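Local coordinates for hydrogenase maturation protease HycI (Thermococcus kodakarensis KOD1, PDB 5ZBY), which probably acts as an endopeptidase that matures [NiFe] hydrogenase by cleaving the C-terminal end of its precursor, at residues T12-G18 and D45-C51; G18-R24 and G52-E56; D26-G30 and F72-I76; E84-P90 and I120-Q126. All coordinates share one frame; numbering follows the deposited sequence.

Interaction 1. Residues T12-G18 and D45-C51; sequences TRIVICG and DVLILNC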
# COMPACT_ATOMS: atom_id res chain seq x y z
N THR A 12 7.34 14.17 -6.64
CA THR A 12 8.51 14.39 -5.79
C THR A 12 8.34 13.89 -4.36
O THR A 12 9.18 13.13 -3.87
CB THR A 12 8.87 15.85 -5.74
OG1 THR A 12 9.16 16.27 -7.07
CG2 THR A 12 10.10 16.06 -4.82
N ARG A 13 7.27 14.32 -3.70
CA ARG A 13 7.09 13.94 -2.31
C ARG A 13 6.13 12.74 -2.28
O ARG A 13 4.99 12.85 -2.72
CB ARG A 13 6.56 15.10 -1.47
CG ARG A 13 7.52 16.35 -1.40
CD ARG A 13 6.93 17.32 -0.40
NE ARG A 13 6.91 16.86 0.95
CZ ARG A 13 7.97 16.80 1.73
NH1 ARG A 13 9.18 17.22 1.27
NH2 ARG A 13 7.84 16.38 2.97
N ILE A 14 6.58 11.64 -1.67
CA ILE A 14 5.84 10.38 -1.77
C ILE A 14 5.62 9.84 -0.37
O ILE A 14 6.56 9.85 0.46
CB ILE A 14 6.61 9.40 -2.60
CG1 ILE A 14 6.73 9.96 -4.02
CG2 ILE A 14 5.84 8.04 -2.71
CD1 ILE A 14 7.63 9.24 -4.88
N VAL A 15 4.40 9.38 -0.08
CA VAL A 15 4.17 8.67 1.16
C VAL A 15 3.79 7.26 0.75
O VAL A 15 2.93 7.10 -0.12
CB VAL A 15 3.07 9.34 2.03
CG1 VAL A 15 2.89 8.56 3.35
CG2 VAL A 15 3.42 10.83 2.33
N ILE A 16 4.46 6.26 1.32
CA ILE A 16 4.08 4.88 1.07
C ILE A 16 3.57 4.29 2.38
O ILE A 16 4.23 4.39 3.40
CB ILE A 16 5.25 4.07 0.53
CG1 ILE A 16 5.70 4.72 -0.80
CG2 ILE A 16 4.80 2.62 0.24
CD1 ILE A 16 6.99 4.20 -1.29
N CYS A 17 2.35 3.76 2.33
CA CYS A 17 1.61 3.31 3.51
C CYS A 17 1.35 1.84 3.42
O CYS A 17 0.54 1.44 2.58
CB CYS A 17 0.25 4.01 3.57
SG CYS A 17 0.42 5.74 3.99
N GLY A 18 1.99 1.03 4.26
CA GLY A 18 1.72 -0.40 4.26
C GLY A 18 0.55 -0.72 5.17
O GLY A 18 0.48 -0.28 6.30
N ASP A 45 12.49 13.15 0.82
CA ASP A 45 11.26 13.40 0.06
C ASP A 45 10.28 12.25 0.19
O ASP A 45 9.18 12.35 -0.34
CB ASP A 45 11.56 13.57 -1.40
CG ASP A 45 12.46 14.79 -1.68
OD1 ASP A 45 13.54 14.58 -2.25
OD2 ASP A 45 12.06 15.91 -1.33
N VAL A 46 10.67 11.19 0.90
CA VAL A 46 9.78 10.02 0.99
C VAL A 46 9.51 9.65 2.46
O VAL A 46 10.44 9.60 3.27
CB VAL A 46 10.40 8.81 0.28
CG1 VAL A 46 9.53 7.55 0.49
CG2 VAL A 46 10.55 9.07 -1.22
N LEU A 47 8.24 9.41 2.79
CA LEU A 47 7.84 8.93 4.09
C LEU A 47 7.25 7.53 3.94
O LEU A 47 6.35 7.35 3.12
CB LEU A 47 6.81 9.87 4.68
CG LEU A 47 6.09 9.45 5.96
CD1 LEU A 47 7.09 9.21 7.12
CD2 LEU A 47 5.00 10.43 6.34
N ILE A 48 7.76 6.57 4.72
CA ILE A 48 7.23 5.19 4.74
C ILE A 48 6.54 4.97 6.07
O ILE A 48 7.11 5.19 7.16
CB ILE A 48 8.34 4.15 4.56
CG1 ILE A 48 9.29 4.49 3.41
CG2 ILE A 48 7.71 2.73 4.39
CD1 ILE A 48 8.64 4.38 2.05
N LEU A 49 5.28 4.55 6.02
CA LEU A 49 4.51 4.29 7.23
C LEU A 49 4.00 2.86 7.26
O LEU A 49 3.52 2.33 6.25
CB LEU A 49 3.29 5.20 7.28
CG LEU A 49 3.54 6.69 7.43
CD1 LEU A 49 2.22 7.42 7.27
CD2 LEU A 49 4.19 6.94 8.81
N ASN A 50 4.10 2.24 8.42
CA ASN A 50 3.41 0.99 8.71
C ASN A 50 2.10 1.38 9.39
O ASN A 50 2.09 1.85 10.54
CB ASN A 50 4.28 0.09 9.59
CG ASN A 50 3.59 -1.22 9.97
OD1 ASN A 50 2.36 -1.37 9.89
ND2 ASN A 50 4.40 -2.18 10.39
N CYS A 51 0.98 1.24 8.68
CA CYS A 51 -0.31 1.69 9.18
C CYS A 51 -1.10 0.59 9.90
O CYS A 51 -2.21 0.84 10.39
CB CYS A 51 -1.18 2.20 8.03
SG CYS A 51 -0.47 3.69 7.29
O HOH W 1 10.36 17.90 -1.49
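Ile48 and Ile16 meet side by side, pointing the same way from paired parallel strands. Followed outward, CB of Ile48 carries CG2 anti to its backbone N, 4.0 Å from Ile16 O. CG1 takes the place beside that N, and the turn at chi2, -69°, swings CD1 across to the neighbouring strand, where it lies 3.7 Å from both CB and CD1 of Ile16. Six backbone hydrogen bonds join the strands, all fairly straight; Leu49 N to Ile16 O measures 2.8 Å. This is the parallel pairing made by a beta-alpha-beta crossover: strand 14-18, helix 29-40, strand 46-50, with axes 4.7 Å apart and 12° from parallel. The isoleucine face receives Leu37 of that helix and Leu155 of helix 138-156. On the other face Val15 CG1 lies 4.1 Å from both Leu47 CD2 and Leu49 CD1, and Ile62 covers this side. Farther along, Cys17 CB packs 3.8 Å from Cys51 SG, without a disulfide. At the opposite end Arg13 NH1 and Asp45 OD2 stay 4.1 Å apart, beyond salt-bridge distance, and a water in the guanidinium plane bridges them, while Arg13 NE bonds Phe65 O.

Interaction 2. Residues G18-R24 and G52-E56; sequences GIGNDVR and GEMPE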
# COMPACT_ATOMS: atom_id res chain seq x y z
N GLY A 18 1.99 1.03 4.26
CA GLY A 18 1.72 -0.40 4.26
C GLY A 18 0.55 -0.72 5.17
O GLY A 18 0.48 -0.28 6.30
N ILE A 19 -0.39 -1.52 4.68
CA ILE A 19 -1.57 -1.90 5.41
C ILE A 19 -1.52 -3.39 5.59
O ILE A 19 -1.21 -4.12 4.66
CB ILE A 19 -2.89 -1.53 4.63
CG1 ILE A 19 -2.94 0.00 4.41
CG2 ILE A 19 -4.15 -1.93 5.41
CD1 ILE A 19 -4.06 0.37 3.46
N GLY A 20 -1.82 -3.87 6.80
CA GLY A 20 -1.92 -5.32 6.94
C GLY A 20 -1.76 -5.74 8.39
O GLY A 20 -1.81 -4.90 9.28
N ASN A 21 -1.60 -7.05 8.61
CA ASN A 21 -1.53 -7.63 9.94
C ASN A 21 -0.46 -8.72 9.90
O ASN A 21 -0.62 -9.69 9.17
CB ASN A 21 -2.88 -8.17 10.33
CG ASN A 21 -2.89 -8.82 11.71
OD1 ASN A 21 -1.86 -9.32 12.18
ND2 ASN A 21 -4.03 -8.80 12.35
N ASP A 22 0.63 -8.56 10.64
CA ASP A 22 1.79 -9.44 10.47
C ASP A 22 1.62 -10.85 11.09
O ASP A 22 2.48 -11.72 10.90
CB ASP A 22 3.07 -8.78 11.03
CG ASP A 22 2.92 -8.33 12.49
OD1 ASP A 22 1.80 -8.37 13.04
OD2 ASP A 22 3.94 -7.88 13.07
N VAL A 23 0.52 -11.07 11.81
CA VAL A 23 0.18 -12.40 12.31
C VAL A 23 -1.06 -13.02 11.65
O VAL A 23 -1.63 -13.96 12.17
CB VAL A 23 0.02 -12.43 13.84
CG1 VAL A 23 1.20 -11.75 14.49
CG2 VAL A 23 -1.29 -11.80 14.27
N ARG A 24 -1.48 -12.47 10.52
CA ARG A 24 -2.65 -12.96 9.82
C ARG A 24 -2.33 -13.56 8.46
O ARG A 24 -2.97 -13.24 7.47
CB ARG A 24 -3.75 -11.91 9.72
CG ARG A 24 -5.14 -12.52 9.77
CD ARG A 24 -6.21 -11.49 10.09
NE ARG A 24 -6.30 -10.48 9.05
CZ ARG A 24 -6.63 -9.21 9.28
NH1 ARG A 24 -6.89 -8.81 10.51
NH2 ARG A 24 -6.70 -8.35 8.28
N GLY A 52 -0.55 -0.62 9.89
CA GLY A 52 -1.29 -1.77 10.39
C GLY A 52 -2.63 -1.84 9.69
O GLY A 52 -2.71 -1.68 8.49
N GLU A 53 -3.69 -2.10 10.45
CA GLU A 53 -5.00 -2.08 9.89
C GLU A 53 -5.74 -0.78 10.03
O GLU A 53 -6.94 -0.70 9.77
CB GLU A 53 -5.83 -3.23 10.52
CG GLU A 53 -5.28 -4.61 10.18
CD GLU A 53 -6.01 -5.67 10.98
OE1 GLU A 53 -7.16 -5.99 10.63
OE2 GLU A 53 -5.44 -6.13 11.99
N MET A 54 -5.02 0.31 10.35
CA MET A 54 -5.69 1.57 10.65
C MET A 54 -5.09 2.74 9.89
O MET A 54 -4.60 3.71 10.50
CB MET A 54 -5.67 1.81 12.18
CG MET A 54 -6.51 0.72 12.90
SD MET A 54 -7.51 1.34 14.23
CE MET A 54 -8.50 2.54 13.35
N PRO A 55 -5.16 2.72 8.55
CA PRO A 55 -4.61 3.88 7.83
C PRO A 55 -5.29 5.19 8.18
O PRO A 55 -4.64 6.25 8.13
CB PRO A 55 -4.85 3.54 6.35
CG PRO A 55 -5.94 2.47 6.38
CD PRO A 55 -5.67 1.67 7.63
N GLU A 56 -6.55 5.13 8.60
CA GLU A 56 -7.29 6.33 8.98
C GLU A 56 -6.61 7.06 10.11
O GLU A 56 -6.70 8.29 10.20
CB GLU A 56 -8.73 5.98 9.39
CG GLU A 56 -8.81 4.99 10.54
CD GLU A 56 -9.06 3.55 10.07
OE1 GLU A 56 -8.39 3.08 9.11
OE2 GLU A 56 -9.96 2.88 10.63
O HOH W 2 -8.32 -5.46 8.20
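The guanidinium of Arg24 meets Glu53 OE1 at its edge, nearly in its own plane, while Asn21 CB lies over the centre of one face, 4.0 Å above it. The guanidinium and carboxylate planes stand 82° apart, and NH1 meets OE1 from above the carboxylate plane. The salt bridge rests mainly on NH1, 2.8 Å from OE1 with a fairly straight N-H...O angle of 162°; NH2 adds only a weak bond to the same oxygen. Glu53 OE2 takes a weak bond from Asn21 ND2 at 3.0 Å, the amide turned 39° from the carboxylate. The other end of that amide closes an Asx turn, with Val23 N 3.0 Å from Asn21 OD1, inside the type I turn Asn21-Arg24. Thus the turn presents both donors to one acid, whose chain runs extended beyond CG to meet them. Nearer the sheet, Gly20 N bonds Gly52 O at 2.9 Å from well above the carbonyl plane, and Ile19 CD1 touches Pro55 CG at 4.1 Å. The two segments are loops following neighbouring parallel strands, 14-18 and 46-50, and a buffer molecule is bound beside Gly20. Because Arg24 NE also pairs with Asp27, the guanidinium lies between two acids, which would restrict its rotation and offset its positive charge; a water donating to OE1 would further stabilise the carboxylate's negative charge.

Interaction 3. Residues D26-G30 and F72-I76; sequences DDAFG and FVDAI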
# COMPACT_ATOMS: atom_id res chain seq x y z
N ASP A 26 -1.05 -14.37 4.89
CA ASP A 26 -0.68 -13.53 3.74
C ASP A 26 -1.14 -12.09 3.90
O ASP A 26 -0.70 -11.22 3.12
CB ASP A 26 -1.27 -14.11 2.46
CG ASP A 26 -0.60 -15.42 2.05
OD1 ASP A 26 0.56 -15.66 2.43
OD2 ASP A 26 -1.20 -16.13 1.22
N ASP A 27 -2.02 -11.80 4.86
CA ASP A 27 -2.38 -10.39 5.17
C ASP A 27 -1.22 -9.60 5.74
O ASP A 27 -1.33 -8.36 5.90
CB ASP A 27 -3.57 -10.34 6.15
CG ASP A 27 -4.90 -10.27 5.44
OD1 ASP A 27 -4.90 -10.15 4.20
OD2 ASP A 27 -5.95 -10.32 6.12
N ALA A 28 -0.09 -10.26 5.99
CA ALA A 28 1.12 -9.52 6.39
C ALA A 28 1.68 -8.71 5.23
O ALA A 28 2.53 -7.86 5.43
CB ALA A 28 2.18 -10.45 6.88
N PHE A 29 1.25 -9.02 4.00
CA PHE A 29 1.92 -8.44 2.81
C PHE A 29 2.31 -6.95 2.92
O PHE A 29 3.48 -6.61 2.74
CB PHE A 29 1.03 -8.62 1.58
CG PHE A 29 1.61 -8.01 0.35
CD1 PHE A 29 2.65 -8.63 -0.31
CD2 PHE A 29 1.09 -6.83 -0.15
CE1 PHE A 29 3.21 -8.05 -1.46
CE2 PHE A 29 1.64 -6.26 -1.30
CZ PHE A 29 2.71 -6.89 -1.95
N GLY A 30 1.34 -6.09 3.21
CA GLY A 30 1.58 -4.65 3.15
C GLY A 30 2.58 -4.21 4.20
O GLY A 30 3.41 -3.33 3.94
N PHE A 72 -0.86 3.28 -1.14
CA PHE A 72 -1.27 2.28 -0.15
C PHE A 72 -0.87 0.93 -0.67
O PHE A 72 -0.97 0.70 -1.87
CB PHE A 72 -2.78 2.34 0.09
CG PHE A 72 -3.19 3.58 0.83
CD1 PHE A 72 -3.77 4.65 0.18
CD2 PHE A 72 -2.92 3.69 2.19
CE1 PHE A 72 -4.12 5.83 0.89
CE2 PHE A 72 -3.25 4.88 2.88
CZ PHE A 72 -3.87 5.91 2.25
N VAL A 73 -0.35 0.07 0.19
CA VAL A 73 0.08 -1.26 -0.26
C VAL A 73 -0.64 -2.27 0.66
O VAL A 73 -0.57 -2.16 1.88
CB VAL A 73 1.59 -1.45 -0.16
CG1 VAL A 73 2.01 -2.85 -0.61
CG2 VAL A 73 2.38 -0.34 -0.94
N ASP A 74 -1.39 -3.22 0.09
CA ASP A 74 -2.22 -4.12 0.92
C ASP A 74 -2.37 -5.48 0.19
O ASP A 74 -2.26 -5.58 -1.02
CB ASP A 74 -3.61 -3.48 1.17
CG ASP A 74 -4.40 -4.14 2.31
OD1 ASP A 74 -3.80 -4.92 3.08
OD2 ASP A 74 -5.58 -3.81 2.45
N ALA A 75 -2.58 -6.54 0.96
CA ALA A 75 -3.12 -7.76 0.39
C ALA A 75 -4.59 -7.57 -0.00
O ALA A 75 -5.42 -7.28 0.84
CB ALA A 75 -3.01 -8.90 1.42
N ILE A 76 -4.93 -7.80 -1.27
CA ILE A 76 -6.25 -7.51 -1.77
C ILE A 76 -6.76 -8.75 -2.47
O ILE A 76 -6.06 -9.29 -3.34
CB ILE A 76 -6.21 -6.33 -2.80
CG1 ILE A 76 -5.73 -5.04 -2.15
CG2 ILE A 76 -7.56 -6.17 -3.46
CD1 ILE A 76 -6.63 -4.54 -1.06
O HOH W 3 -1.34 -6.70 3.73
O HOH W 4 -6.62 -9.76 2.12
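Val73 reaches Phe29 first: its CG1, anti to the backbone N (chi1 179°), lies 3.5 Å from CE2 of the ring, and the two side chains cross at about a right angle. The Val73 carbonyl oxygen meets Gly30 CA at 3.5 Å, a CA-H...O contact made possible by the absence of a side chain at Gly30, where a CB would run into that oxygen. At Asp74 it is the backbone that touches, O lying 3.7 Å from Phe29 CD2. The CB of Asp74 points away from the helix, and OD1 is hydrogen-bonded to a bound buffer molecule, probably from the crystallisation liquor. Here the first turn of helix 29-40 sits against the C-terminal end of strand 69-75, the central strand of a mixed five-stranded alpha/beta sheet; Leu147 of helix 138-156 touches both Phe29 and Val73. Ala75 comes next, its CB packed 3.6 Å from Asp27 OD1 and 4.1 Å from Phe29 CB. No direct hydrogen bond joins the two segments, and water does the polar work. One molecule accepts from Ala75 N at 3.0 Å and from Gly30 N at 2.8 Å, and lies close to Asp27 O. A second donates to both Ala75 O and Asp27 OD1, the other oxygen of that carboxylate being paired with Arg24.

Interaction 4. Residues E84-P90 and I120-Q126; sequences EFIIADP and IVLIGCQ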
# COMPACT_ATOMS: atom_id res chain seq x y z
N GLU A 84 -0.35 -12.41 -7.41
CA GLU A 84 -0.53 -11.53 -8.55
C GLU A 84 -0.72 -10.11 -8.01
O GLU A 84 -1.37 -9.91 -6.98
CB GLU A 84 -1.73 -11.95 -9.35
CG GLU A 84 -2.04 -11.13 -10.57
CD GLU A 84 -3.19 -11.73 -11.40
OE1 GLU A 84 -3.66 -12.87 -11.10
OE2 GLU A 84 -3.66 -11.04 -12.33
N PHE A 85 -0.20 -9.13 -8.73
CA PHE A 85 -0.36 -7.73 -8.33
C PHE A 85 -1.52 -7.03 -9.03
O PHE A 85 -1.90 -7.38 -10.17
CB PHE A 85 0.93 -6.97 -8.63
CG PHE A 85 2.09 -7.39 -7.82
CD1 PHE A 85 2.02 -7.41 -6.43
CD2 PHE A 85 3.31 -7.65 -8.43
CE1 PHE A 85 3.12 -7.77 -5.67
CE2 PHE A 85 4.43 -8.00 -7.69
CZ PHE A 85 4.35 -8.04 -6.28
N ILE A 86 -2.08 -6.02 -8.38
CA ILE A 86 -3.06 -5.15 -9.01
C ILE A 86 -2.72 -3.71 -8.67
O ILE A 86 -2.20 -3.46 -7.58
CB ILE A 86 -4.46 -5.48 -8.55
CG1 ILE A 86 -5.49 -4.62 -9.27
CG2 ILE A 86 -4.62 -5.40 -7.00
CD1 ILE A 86 -6.86 -5.29 -9.28
N ILE A 87 -2.92 -2.79 -9.61
CA ILE A 87 -2.72 -1.37 -9.33
C ILE A 87 -4.06 -0.73 -9.54
O ILE A 87 -4.65 -0.84 -10.61
CB ILE A 87 -1.66 -0.73 -10.22
CG1 ILE A 87 -0.32 -1.42 -9.99
CG2 ILE A 87 -1.59 0.78 -9.90
CD1 ILE A 87 0.86 -0.80 -10.73
N ALA A 88 -4.60 -0.11 -8.50
CA ALA A 88 -5.97 0.39 -8.57
C ALA A 88 -6.08 1.80 -8.05
O ALA A 88 -5.18 2.27 -7.35
CB ALA A 88 -6.92 -0.51 -7.79
N ASP A 89 -7.19 2.44 -8.39
CA ASP A 89 -7.56 3.78 -7.93
C ASP A 89 -8.52 3.65 -6.75
O ASP A 89 -9.71 3.31 -6.90
CB ASP A 89 -8.20 4.58 -9.07
CG ASP A 89 -8.71 5.95 -8.65
OD1 ASP A 89 -8.49 6.37 -7.49
OD2 ASP A 89 -9.33 6.64 -9.49
N PRO A 90 -8.01 3.90 -5.54
CA PRO A 90 -8.84 3.61 -4.38
C PRO A 90 -9.95 4.64 -4.17
O PRO A 90 -10.80 4.40 -3.34
CB PRO A 90 -7.83 3.62 -3.21
CG PRO A 90 -6.83 4.62 -3.64
CD PRO A 90 -6.68 4.43 -5.15
N ILE A 120 -3.54 9.44 -5.43
CA ILE A 120 -3.55 8.32 -4.52
C ILE A 120 -3.58 7.06 -5.35
O ILE A 120 -4.41 6.96 -6.25
CB ILE A 120 -4.78 8.31 -3.61
CG1 ILE A 120 -5.14 9.74 -3.12
CG2 ILE A 120 -4.60 7.28 -2.48
CD1 ILE A 120 -4.19 10.30 -2.07
N VAL A 121 -2.76 6.07 -5.00
CA VAL A 121 -2.86 4.77 -5.71
C VAL A 121 -2.87 3.63 -4.68
O VAL A 121 -2.38 3.80 -3.55
CB VAL A 121 -1.72 4.63 -6.70
CG1 VAL A 121 -0.40 4.55 -6.00
CG2 VAL A 121 -1.89 3.45 -7.56
N LEU A 122 -3.49 2.47 -5.03
CA LEU A 122 -3.42 1.27 -4.22
C LEU A 122 -2.66 0.21 -4.99
O LEU A 122 -2.99 -0.05 -6.16
CB LEU A 122 -4.83 0.78 -3.87
CG LEU A 122 -4.99 -0.63 -3.29
CD1 LEU A 122 -4.29 -0.77 -1.95
CD2 LEU A 122 -6.49 -0.95 -3.17
N ILE A 123 -1.62 -0.38 -4.41
CA ILE A 123 -0.99 -1.56 -4.98
C ILE A 123 -1.41 -2.77 -4.14
O ILE A 123 -1.08 -2.83 -2.95
CB ILE A 123 0.55 -1.46 -5.04
CG1 ILE A 123 0.97 -0.21 -5.81
CG2 ILE A 123 1.14 -2.77 -5.70
CD1 ILE A 123 2.48 0.09 -5.63
N GLY A 124 -2.11 -3.73 -4.74
CA GLY A 124 -2.55 -4.91 -4.02
C GLY A 124 -1.81 -6.15 -4.45
O GLY A 124 -1.29 -6.22 -5.56
N CYS A 125 -1.78 -7.15 -3.57
CA CYS A 125 -1.23 -8.45 -3.94
C CYS A 125 -2.25 -9.49 -3.50
O CYS A 125 -2.76 -9.40 -2.40
CB CYS A 125 0.11 -8.68 -3.25
SG CYS A 125 0.91 -10.21 -3.73
N GLN A 126 -2.60 -10.44 -4.37
CA GLN A 126 -3.63 -11.45 -4.04
C GLN A 126 -3.14 -12.45 -2.97
O GLN A 126 -2.15 -13.12 -3.18
CB GLN A 126 -4.02 -12.20 -5.32
CG GLN A 126 -4.91 -13.41 -5.08
CD GLN A 126 -6.30 -12.99 -4.77
OE1 GLN A 126 -6.91 -12.21 -5.53
NE2 GLN A 126 -6.83 -13.47 -3.65
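Pro90 fills the tight end of the contact, its ring directed at the strand: CG lies 3.7 Å from Ile120 CG2, the ring set roughly perpendicular to the isoleucine side chain, and CD is 3.6 Å from Ile120 O. Ala109 of helix 105-116 touches both residues. Close by, Val121 has CG1 between the backbone N and the carbonyl carbon (chi1 66°), which leaves CG2 anti to N; CG2 packs 3.6 Å from Ile87 CG2 and also reaches Ala88 O. Ile86 CG2 rests 3.7 Å from Gly124 CA, where there is no side chain. Strands 85-88 and 119-125 form the one antiparallel pairing in an otherwise parallel sheet, their axes 160° apart, with Pro90 just beyond the end of the first; 85-88 is the edge strand. Five backbone hydrogen bonds hold the pair, such as Ala88 N to Leu122 O at 2.8 Å. On the face of Phe85, Ile87, Ile123 and Cys125, helices 3-8 and 138-156 provide cover. There Gly124 O meets the edge of the Phe85 ring in plane, and Cys125 SG sits 4.8 Å from its centroid, 54° off the normal, an oblique sulfur-aromatic contact. The looser side carries Ala88 and Ile86, both partly exposed, the end of Ile86 leading away from the neighbouring strand. Asp89, more exposed still, turns its OD1 to Leu91 N, and Glu84 OE1 likewise bonds Glu81 N.

How the interactions relate
Interactions 1 and 4 are strand pairings at the two margins of one sheet, parallel and antiparallel respectively, on opposite sides of the chain's centre; backbone hydrogen bonding dominates both. Interaction 3 sits between them and touches both: Val73 N probably bonds Cys17 O, and Phe29 CZ packs on Cys125 CB. Its own segments, by contrast, meet through apolar contacts and bridging waters. Interaction 2 continues interaction 1 from Gly18 into the loops, where one backbone hydrogen bond remains and a salt bridge takes over much of the polar work. It meets interaction 3 through Ile19 and Asn21. All four are only partly buried: interaction 3 has no exposed residue among those that touch, whereas interaction 2 includes the exposed Glu53.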